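Long-range contacts in endopolygalacturonase (Chondrostereum purpureum, PDB 1KCD), which probably hydrolyses internal alpha-1,4 linkages between galacturonosyl units of polygalacturonate, the backbone of pectin, as a member of glycosyl hydrolase family 28: residues Gly200-Gly205 with Ala236-Val241; Ile227-Thr232 with Thr271-Ser276; Ser259-Asp264 with Thr297-Asn302. All coordinates share one frame; numbering follows the deposited sequence.

Contact 1 (Gly200-Gly205 with Ala236-Val241); sequences GSIATG and ASVSGV. With GTK (beta-D-galactofuranuronic acid), chain B.
The CA atoms of Gly200-Gly205 and Ala236-Val241 come nearest at Gly205 and Ala236, 4.9 Å apart, and the touching parts run 134° apart, with no hydrogen bond between them. Ile202 and Ala236 carry most of the contact. The two branches of Ile202 part at CB: CG1, anti to the carbonyl carbon (chi1 -58°), meets Val238 CG2 at 3.6 Å, while the CG2 methyl turns to Ala236 CB at 3.7 Å. A beta-branched chain suits a place with two separate apolar partners. The small Ala236 in turn can come close to main chain, its CB lying 3.4 Å from Ala203 O. Positive phi at Gly205, a conformation that favours glycine, lets the chain turn beside Ala236. Ser201, preceded by a cis peptide, serves the bound sugar instead. Its N donates to O6A of the galactofuranuronic acid at 2.9 Å (146° at the hydrogen) and its OG to O6B at 2.7 Å, one bond to each carboxylate oxygen. The same OG also receives Gln230 NE2. In the right-handed parallel beta-helix of this family, strand 197-202 thus packs through Ile202 on Val238 of strand 237-244 and on Ala236 just before it, with Ala229 of strand 226-230 and Val208 of strand 207-221 also touching Ile202.

Contact 2 (Ile227-Thr232 with Thr271-Ser276); sequences IKAQRT and TGAPFS. With GTK (beta-D-galactofuranuronic acid), chain B; GTR (beta-D-galactopyranuronic acid), chain C.
Lys228 NZ is gripped by two sugar carboxylates and one from the protein: it donates to O6A of the galactofuranuronic acid at 2.7 Å and to O6B of the galactopyranuronic acid at 2.9 Å, and forms a salt bridge with Asp174. The side chain is extended beyond CG, but its first torsion of 31° falls short of the staggered value, a modest strain in the arm that carries the amine to the ligands. A long, flexible cationic chain suits this place, since it can leave the strand and reach the acids of both sugars and Asp174. Arg226, also a galacturonate-binding residue, has its guanidinium group close by.

Alternation along strand 226-230 sends Ile227 and Ala229 the other way, to Phe275. This is the inside of the right-handed parallel beta-helix, where apolar residues of different faces meet, and Phe275 reaches inward from strand 275-280. Ile227 CG2 sits over one face of its ring, 3.7 Å from the centroid and 19° off the normal, a CH-pi contact. Ala229 CB approaches the ring tip obliquely, 3.6 Å from CZ, and Ala229 N lies at the ring edge, in plane. Being short, Ala229 lets the aromatic tip come close to the strand, and its CB also meets Ala273 CB at 3.8 Å; two methyls are enough where the backbones draw nearer.

Farther along, a water joins the two loops: it accepts from Gly272 N at 2.8 Å and lies 2.8 Å from Arg231 O, to which it probably donates. The Arg231 guanidinium group is held by a salt bridge with Asp264 and by hydrogen bonds to the carbonyls of Gly267 and Asn268.

Contact 3 (Ser259-Asp264 with Thr297-Asn302); sequences SQSYPD and TVECGN. With GTK (beta-D-galactofuranuronic acid), chain B; GTR (beta-D-galactopyranuronic acid), chain C.
With CG anti to its own carbonyl carbon (chi1 -73°) and the chain extended beyond it, Gln260 stretches its amide alongside the backbone of Gly301 and Asn302. There it behaves like a peptide group. Its OE1 accepts Asn302 N at 2.9 Å (159° at the hydrogen), the donor tilted from the carbonyl plane, and also takes a weak bond from Gly301 N. Its NE2 donates to Asn302 O at 2.9 Å and almost straight, 172°; the acceptor is in the amide plane of Gln260, whereas NE2 stands above the carbonyl plane of Asn302. NE2 has a further acceptor in Ala273 O. Glutamine suits this place because one flat group both gives and accepts, which fixes the rotation of its amide in a buried setting.

Ser259 and Glu299 form a parallel bridge, and Gln260 N donates to Glu299 O at 3.0 Å, one of the main-chain bonds that join successive coils of the parallel beta-helix. Just beyond it the chain turns a corner. Ser259 OG accepts Ser261 N at 3.1 Å, an ST turn, and is also bonded to Asp265 O; a serine hydroxyl is short enough to close this turn. Ser261 OG packs on Glu299 CG at 3.5 Å, and both polar ends go to Gly267, OG to its O and Glu299 OE2 to its N. Cys300, next to the bridge, is joined to Cys303 by a disulfide.

The corner brings Tyr262 to the substrate site. Its OH donates to O6B of the galactopyranuronic acid at 2.6 Å, that oxygen lying near the ring plane, while Pro263 CB, past a cis peptide, covers part of one ring face.

Overall arrangement
The three contacts lie side by side along the beta-helix: the centres of contacts 1 and 2 are about 6 Å apart, those of 2 and 3 about 7 Å, and those of 1 and 3 about 12 Å. Strands 197-202, 226-230, 254-259 and 294-299 are consecutive neighbours in one parallel sheet, while strands 237-244 and 275-280 pair in another. Along the chain, the segments of contact 2 alternate with those of both others, whereas contact 1 closes before contact 3 opens. Ser201, Lys228 and Tyr262, one from each contact, thus come together from successive coils to hold the acid groups of the two bound sugars.

Contact 1 (Gly200-Gly205 with Ala236-Val241)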
# COMPACT_ATOMS: atom_id res chain seq x y z
N GLY A 200 5.30 -5.56 4.54
CA GLY A 200 4.68 -6.61 5.35
C GLY A 200 3.27 -6.26 5.76
O GLY A 200 2.73 -5.25 5.29
N SER A 201 2.68 -7.07 6.64
CA SER A 201 3.43 -8.07 7.39
C SER A 201 3.87 -9.21 6.50
O SER A 201 3.15 -9.73 5.64
CB SER A 201 2.57 -8.61 8.55
OG SER A 201 1.52 -9.43 8.08
N ILE A 202 5.10 -9.62 6.71
CA ILE A 202 5.71 -10.71 5.97
C ILE A 202 5.25 -12.04 6.55
O ILE A 202 5.42 -12.26 7.77
CB ILE A 202 7.26 -10.60 5.98
CG1 ILE A 202 7.71 -9.25 5.38
CG2 ILE A 202 7.92 -11.80 5.31
CD1 ILE A 202 7.44 -9.19 3.87
N ALA A 203 4.65 -12.86 5.68
CA ALA A 203 4.15 -14.16 6.06
C ALA A 203 5.07 -15.26 5.56
O ALA A 203 5.96 -15.05 4.71
CB ALA A 203 2.75 -14.33 5.42
N THR A 204 4.82 -16.48 6.05
CA THR A 204 5.60 -17.63 5.59
C THR A 204 5.61 -17.72 4.08
O THR A 204 4.59 -17.58 3.40
CB THR A 204 4.98 -18.90 6.18
OG1 THR A 204 5.32 -18.79 7.57
CG2 THR A 204 5.50 -20.21 5.59
N GLY A 205 6.80 -17.96 3.53
CA GLY A 205 6.97 -18.19 2.10
C GLY A 205 7.05 -16.91 1.31
O GLY A 205 7.14 -17.02 0.07
N ALA A 236 10.93 -16.96 4.67
CA ALA A 236 10.51 -15.63 4.24
C ALA A 236 11.70 -14.69 4.34
O ALA A 236 12.70 -15.03 4.99
CB ALA A 236 9.38 -15.15 5.15
N SER A 237 11.60 -13.51 3.71
CA SER A 237 12.71 -12.57 3.84
C SER A 237 12.31 -11.20 3.36
O SER A 237 11.38 -11.05 2.56
CB SER A 237 13.94 -13.06 3.02
OG SER A 237 13.58 -13.23 1.64
N VAL A 238 13.08 -10.21 3.80
CA VAL A 238 13.08 -8.86 3.21
C VAL A 238 14.55 -8.52 2.97
O VAL A 238 15.36 -8.59 3.91
CB VAL A 238 12.47 -7.83 4.16
CG1 VAL A 238 12.49 -6.40 3.58
CG2 VAL A 238 11.02 -8.22 4.54
N SER A 239 14.88 -8.13 1.75
CA SER A 239 16.29 -7.81 1.47
C SER A 239 16.42 -6.71 0.47
O SER A 239 15.87 -6.79 -0.64
CB SER A 239 16.96 -9.05 0.91
OG SER A 239 18.38 -8.86 0.78
N GLY A 240 17.18 -5.71 0.82
CA GLY A 240 17.46 -4.67 -0.19
C GLY A 240 16.39 -3.59 -0.16
O GLY A 240 15.56 -3.61 -1.08
N VAL A 241 16.36 -2.78 0.87
CA VAL A 241 15.35 -1.72 1.00
C VAL A 241 16.08 -0.41 1.14
O VAL A 241 16.99 -0.33 1.99
CB VAL A 241 14.46 -1.96 2.23
CG1 VAL A 241 13.45 -0.81 2.38
CG2 VAL A 241 13.77 -3.32 2.18
C1 GTK B . -4.17 -5.42 5.32
O1 GTK B . -4.47 -6.57 4.54
C2 GTK B . -5.17 -5.14 6.40
O2 GTK B . -5.01 -3.77 6.82
C3 GTK B . -4.62 -6.00 7.57
O3 GTK B . -5.37 -7.21 7.59
C4 GTK B . -3.18 -6.34 7.16
O4 GTK B . -2.92 -5.70 5.92
C5 GTK B . -2.12 -6.08 8.22
O5 GTK B . -1.88 -4.68 8.20
C6 GTK B . -0.79 -6.76 8.10
O6B GTK B . -0.84 -8.09 8.20
O6A GTK B . 0.27 -6.19 7.90

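Contact 2 (Ile227-Thr232 with Thr271-Ser276)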
# COMPACT_ATOMS: atom_id res chain seq x y z
N ILE A 227 8.94 -2.05 8.68
CA ILE A 227 9.12 -3.37 8.09
C ILE A 227 8.66 -4.35 9.14
O ILE A 227 9.27 -4.40 10.22
CB ILE A 227 10.56 -3.67 7.66
CG1 ILE A 227 11.07 -2.50 6.78
CG2 ILE A 227 10.66 -5.04 6.98
CD1 ILE A 227 12.53 -2.74 6.35
N LYS A 228 7.57 -5.03 8.88
CA LYS A 228 6.94 -5.92 9.86
C LYS A 228 6.92 -7.33 9.34
O LYS A 228 6.49 -7.57 8.22
CB LYS A 228 5.48 -5.46 10.14
CG LYS A 228 4.69 -4.79 9.01
CD LYS A 228 3.22 -4.54 9.43
CE LYS A 228 2.51 -3.67 8.35
NZ LYS A 228 1.08 -3.66 8.54
N ALA A 229 7.39 -8.26 10.16
CA ALA A 229 7.30 -9.65 9.82
C ALA A 229 6.59 -10.38 10.93
O ALA A 229 6.83 -10.15 12.12
CB ALA A 229 8.68 -10.30 9.62
N GLN A 230 5.66 -11.27 10.50
CA GLN A 230 4.98 -12.10 11.49
C GLN A 230 5.99 -12.90 12.30
O GLN A 230 6.90 -13.53 11.74
CB GLN A 230 4.03 -13.07 10.75
CG GLN A 230 2.91 -12.28 10.07
CD GLN A 230 2.04 -13.04 9.11
OE1 GLN A 230 1.90 -14.27 9.23
NE2 GLN A 230 1.37 -12.34 8.19
N ARG A 231 5.83 -12.88 13.63
CA ARG A 231 6.76 -13.63 14.50
C ARG A 231 6.87 -15.05 14.05
O ARG A 231 7.95 -15.63 14.17
CB ARG A 231 6.19 -13.58 15.91
CG ARG A 231 7.05 -14.34 16.91
CD ARG A 231 6.41 -14.31 18.28
NE ARG A 231 6.55 -13.03 18.96
CZ ARG A 231 5.54 -12.21 19.25
NH1 ARG A 231 4.29 -12.47 18.89
NH2 ARG A 231 5.76 -11.05 19.91
N THR A 232 5.77 -15.67 13.58
CA THR A 232 5.78 -17.09 13.26
C THR A 232 6.22 -17.42 11.83
O THR A 232 6.31 -18.60 11.50
CB THR A 232 4.39 -17.68 13.45
OG1 THR A 232 3.49 -16.90 12.62
CG2 THR A 232 3.96 -17.59 14.90
N THR A 271 12.70 -15.55 13.96
CA THR A 271 14.01 -15.69 13.29
C THR A 271 13.88 -16.22 11.88
O THR A 271 14.89 -16.41 11.20
CB THR A 271 14.93 -16.64 14.10
OG1 THR A 271 14.24 -17.92 14.16
CG2 THR A 271 15.13 -16.10 15.50
N GLY A 272 12.64 -16.47 11.41
CA GLY A 272 12.45 -17.12 10.11
C GLY A 272 12.14 -16.19 8.94
O GLY A 272 11.89 -16.75 7.86
N ALA A 273 12.21 -14.89 9.16
CA ALA A 273 11.95 -13.92 8.08
C ALA A 273 13.06 -12.89 8.07
O ALA A 273 12.84 -11.69 8.30
CB ALA A 273 10.59 -13.29 8.34
N PRO A 274 14.29 -13.33 7.83
CA PRO A 274 15.44 -12.47 7.96
C PRO A 274 15.31 -11.19 7.10
O PRO A 274 14.88 -11.23 5.94
CB PRO A 274 16.64 -13.30 7.41
CG PRO A 274 15.97 -14.45 6.68
CD PRO A 274 14.69 -14.71 7.46
N PHE A 275 15.75 -10.09 7.71
CA PHE A 275 15.83 -8.79 7.06
C PHE A 275 17.31 -8.49 6.79
O PHE A 275 18.13 -8.60 7.71
CB PHE A 275 15.29 -7.64 7.89
CG PHE A 275 13.85 -7.71 8.34
CD1 PHE A 275 12.94 -8.58 7.75
CD2 PHE A 275 13.42 -6.89 9.39
CE1 PHE A 275 11.61 -8.60 8.22
CE2 PHE A 275 12.11 -6.87 9.81
CZ PHE A 275 11.19 -7.74 9.23
N SER A 276 17.59 -8.03 5.58
CA SER A 276 18.96 -7.62 5.28
C SER A 276 18.95 -6.36 4.42
O SER A 276 18.01 -6.05 3.67
CB SER A 276 19.72 -8.72 4.58
OG SER A 276 19.04 -9.21 3.50
C1 GTK B . -4.17 -5.42 5.32
O1 GTK B . -4.47 -6.57 4.54
C2 GTK B . -5.17 -5.14 6.40
O2 GTK B . -5.01 -3.77 6.82
C3 GTK B . -4.62 -6.00 7.57
O3 GTK B . -5.37 -7.21 7.59
C4 GTK B . -3.18 -6.34 7.16
O4 GTK B . -2.92 -5.70 5.92
C5 GTK B . -2.12 -6.08 8.22
O5 GTK B . -1.88 -4.68 8.20
C6 GTK B . -0.79 -6.76 8.10
O6B GTK B . -0.84 -8.09 8.20
O6A GTK B . 0.27 -6.19 7.90
C1 GTR C . -4.38 -2.27 13.30
C2 GTR C . -5.35 -3.12 12.44
C3 GTR C . -4.67 -4.33 12.08
C4 GTR C . -3.37 -4.06 11.19
C5 GTR C . -2.54 -3.07 12.04
C6 GTR C . -1.33 -2.61 11.25
O1 GTR C . -4.99 -1.03 13.59
O2 GTR C . -6.51 -3.44 13.28
O3 GTR C . -5.54 -5.17 11.23
O4 GTR C . -3.74 -3.47 9.91
O5 GTR C . -3.32 -1.92 12.40
O6A GTR C . -1.22 -1.44 10.82
O6B GTR C . -0.44 -3.46 11.05
O HOH W 1 9.97 -16.00 12.20

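Contact 3 (Ser259-Asp264 with Thr297-Asn302)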
# COMPACT_ATOMS: atom_id res chain seq x y z
N SER A 259 10.52 -4.68 12.74
CA SER A 259 10.19 -5.64 13.77
C SER A 259 9.78 -6.99 13.21
O SER A 259 8.98 -7.10 12.27
CB SER A 259 8.99 -5.08 14.56
OG SER A 259 8.46 -6.04 15.44
N GLN A 260 10.32 -8.02 13.87
CA GLN A 260 9.98 -9.40 13.56
C GLN A 260 9.08 -9.98 14.63
O GLN A 260 8.97 -11.22 14.77
CB GLN A 260 11.26 -10.20 13.37
CG GLN A 260 11.91 -9.82 12.04
CD GLN A 260 13.36 -10.25 11.91
OE1 GLN A 260 14.09 -10.36 12.90
NE2 GLN A 260 13.84 -10.47 10.68
N SER A 261 8.34 -9.12 15.33
CA SER A 261 7.39 -9.56 16.38
C SER A 261 5.93 -9.46 15.98
O SER A 261 5.07 -9.67 16.84
CB SER A 261 7.60 -8.65 17.62
OG SER A 261 8.92 -8.83 18.11
N TYR A 262 5.64 -9.11 14.74
CA TYR A 262 4.27 -8.81 14.38
C TYR A 262 3.37 -9.96 14.73
O TYR A 262 3.70 -11.15 14.47
CB TYR A 262 4.23 -8.49 12.87
CG TYR A 262 2.91 -7.83 12.50
CD1 TYR A 262 2.75 -6.42 12.63
CD2 TYR A 262 1.87 -8.57 11.99
CE1 TYR A 262 1.56 -5.80 12.28
CE2 TYR A 262 0.64 -7.96 11.64
CZ TYR A 262 0.51 -6.58 11.80
OH TYR A 262 -0.70 -6.00 11.44
N PRO A 263 2.17 -9.75 15.26
CA PRO A 263 1.49 -8.46 15.36
C PRO A 263 1.88 -7.59 16.53
O PRO A 263 1.40 -6.44 16.66
CB PRO A 263 0.02 -8.94 15.52
CG PRO A 263 0.13 -10.22 16.27
CD PRO A 263 1.33 -10.92 15.66
N ASP A 264 2.77 -7.98 17.41
CA ASP A 264 3.26 -7.08 18.45
C ASP A 264 4.34 -6.19 17.88
O ASP A 264 4.97 -6.56 16.87
CB ASP A 264 3.88 -7.90 19.58
CG ASP A 264 2.86 -8.84 20.17
OD1 ASP A 264 1.82 -8.30 20.57
OD2 ASP A 264 3.04 -10.06 20.19
N THR A 297 12.64 2.08 16.64
CA THR A 297 12.85 0.78 17.27
C THR A 297 13.18 -0.25 16.18
O THR A 297 12.44 -0.31 15.17
CB THR A 297 11.66 0.34 18.15
OG1 THR A 297 11.78 1.15 19.34
CG2 THR A 297 11.76 -1.13 18.53
N VAL A 298 14.21 -1.03 16.44
CA VAL A 298 14.54 -2.17 15.60
C VAL A 298 14.47 -3.37 16.51
O VAL A 298 15.19 -3.39 17.52
CB VAL A 298 15.92 -2.03 14.97
CG1 VAL A 298 16.34 -3.29 14.22
CG2 VAL A 298 15.92 -0.77 14.06
N GLU A 299 13.62 -4.33 16.16
CA GLU A 299 13.45 -5.54 16.98
C GLU A 299 13.65 -6.76 16.08
O GLU A 299 12.70 -7.26 15.47
CB GLU A 299 12.07 -5.55 17.61
CG GLU A 299 11.75 -6.73 18.48
CD GLU A 299 12.28 -6.66 19.90
OE1 GLU A 299 13.14 -5.84 20.20
OE2 GLU A 299 11.83 -7.51 20.71
N CYS A 300 14.90 -7.21 15.99
CA CYS A 300 15.31 -8.30 15.11
C CYS A 300 15.57 -9.57 15.90
O CYS A 300 16.34 -9.55 16.88
CB CYS A 300 16.67 -8.00 14.43
SG CYS A 300 16.52 -6.74 13.13
N GLY A 301 14.99 -10.67 15.44
CA GLY A 301 15.46 -12.00 15.74
C GLY A 301 16.48 -12.48 14.73
O GLY A 301 17.34 -13.34 15.05
N ASN A 302 16.45 -11.95 13.50
CA ASN A 302 17.38 -12.44 12.48
C ASN A 302 17.52 -11.32 11.45
O ASN A 302 16.64 -11.15 10.57
CB ASN A 302 16.87 -13.71 11.82
CG ASN A 302 17.89 -14.30 10.84
OD1 ASN A 302 18.97 -13.76 10.65
ND2 ASN A 302 17.49 -15.43 10.21
C1 GTK B . -4.17 -5.42 5.32
O1 GTK B . -4.47 -6.57 4.54
C2 GTK B . -5.17 -5.14 6.40
O2 GTK B . -5.01 -3.77 6.82
C3 GTK B . -4.62 -6.00 7.57
O3 GTK B . -5.37 -7.21 7.59
C4 GTK B . -3.18 -6.34 7.16
O4 GTK B . -2.92 -5.70 5.92
C5 GTK B . -2.12 -6.08 8.22
O5 GTK B . -1.88 -4.68 8.20
C6 GTK B . -0.79 -6.76 8.10
O6B GTK B . -0.84 -8.09 8.20
O6A GTK B . 0.27 -6.19 7.90
C1 GTR C . -4.38 -2.27 13.30
C2 GTR C . -5.35 -3.12 12.44
C3 GTR C . -4.67 -4.33 12.08
C4 GTR C . -3.37 -4.06 11.19
C5 GTR C . -2.54 -3.07 12.04
C6 GTR C . -1.33 -2.61 11.25
O1 GTR C . -4.99 -1.03 13.59
O2 GTR C . -6.51 -3.44 13.28
O3 GTR C . -5.54 -5.17 11.23
O4 GTR C . -3.74 -3.47 9.91
O5 GTR C . -3.32 -1.92 12.40
O6A GTR C . -1.22 -1.44 10.82
O6B GTR C . -0.44 -3.46 11.05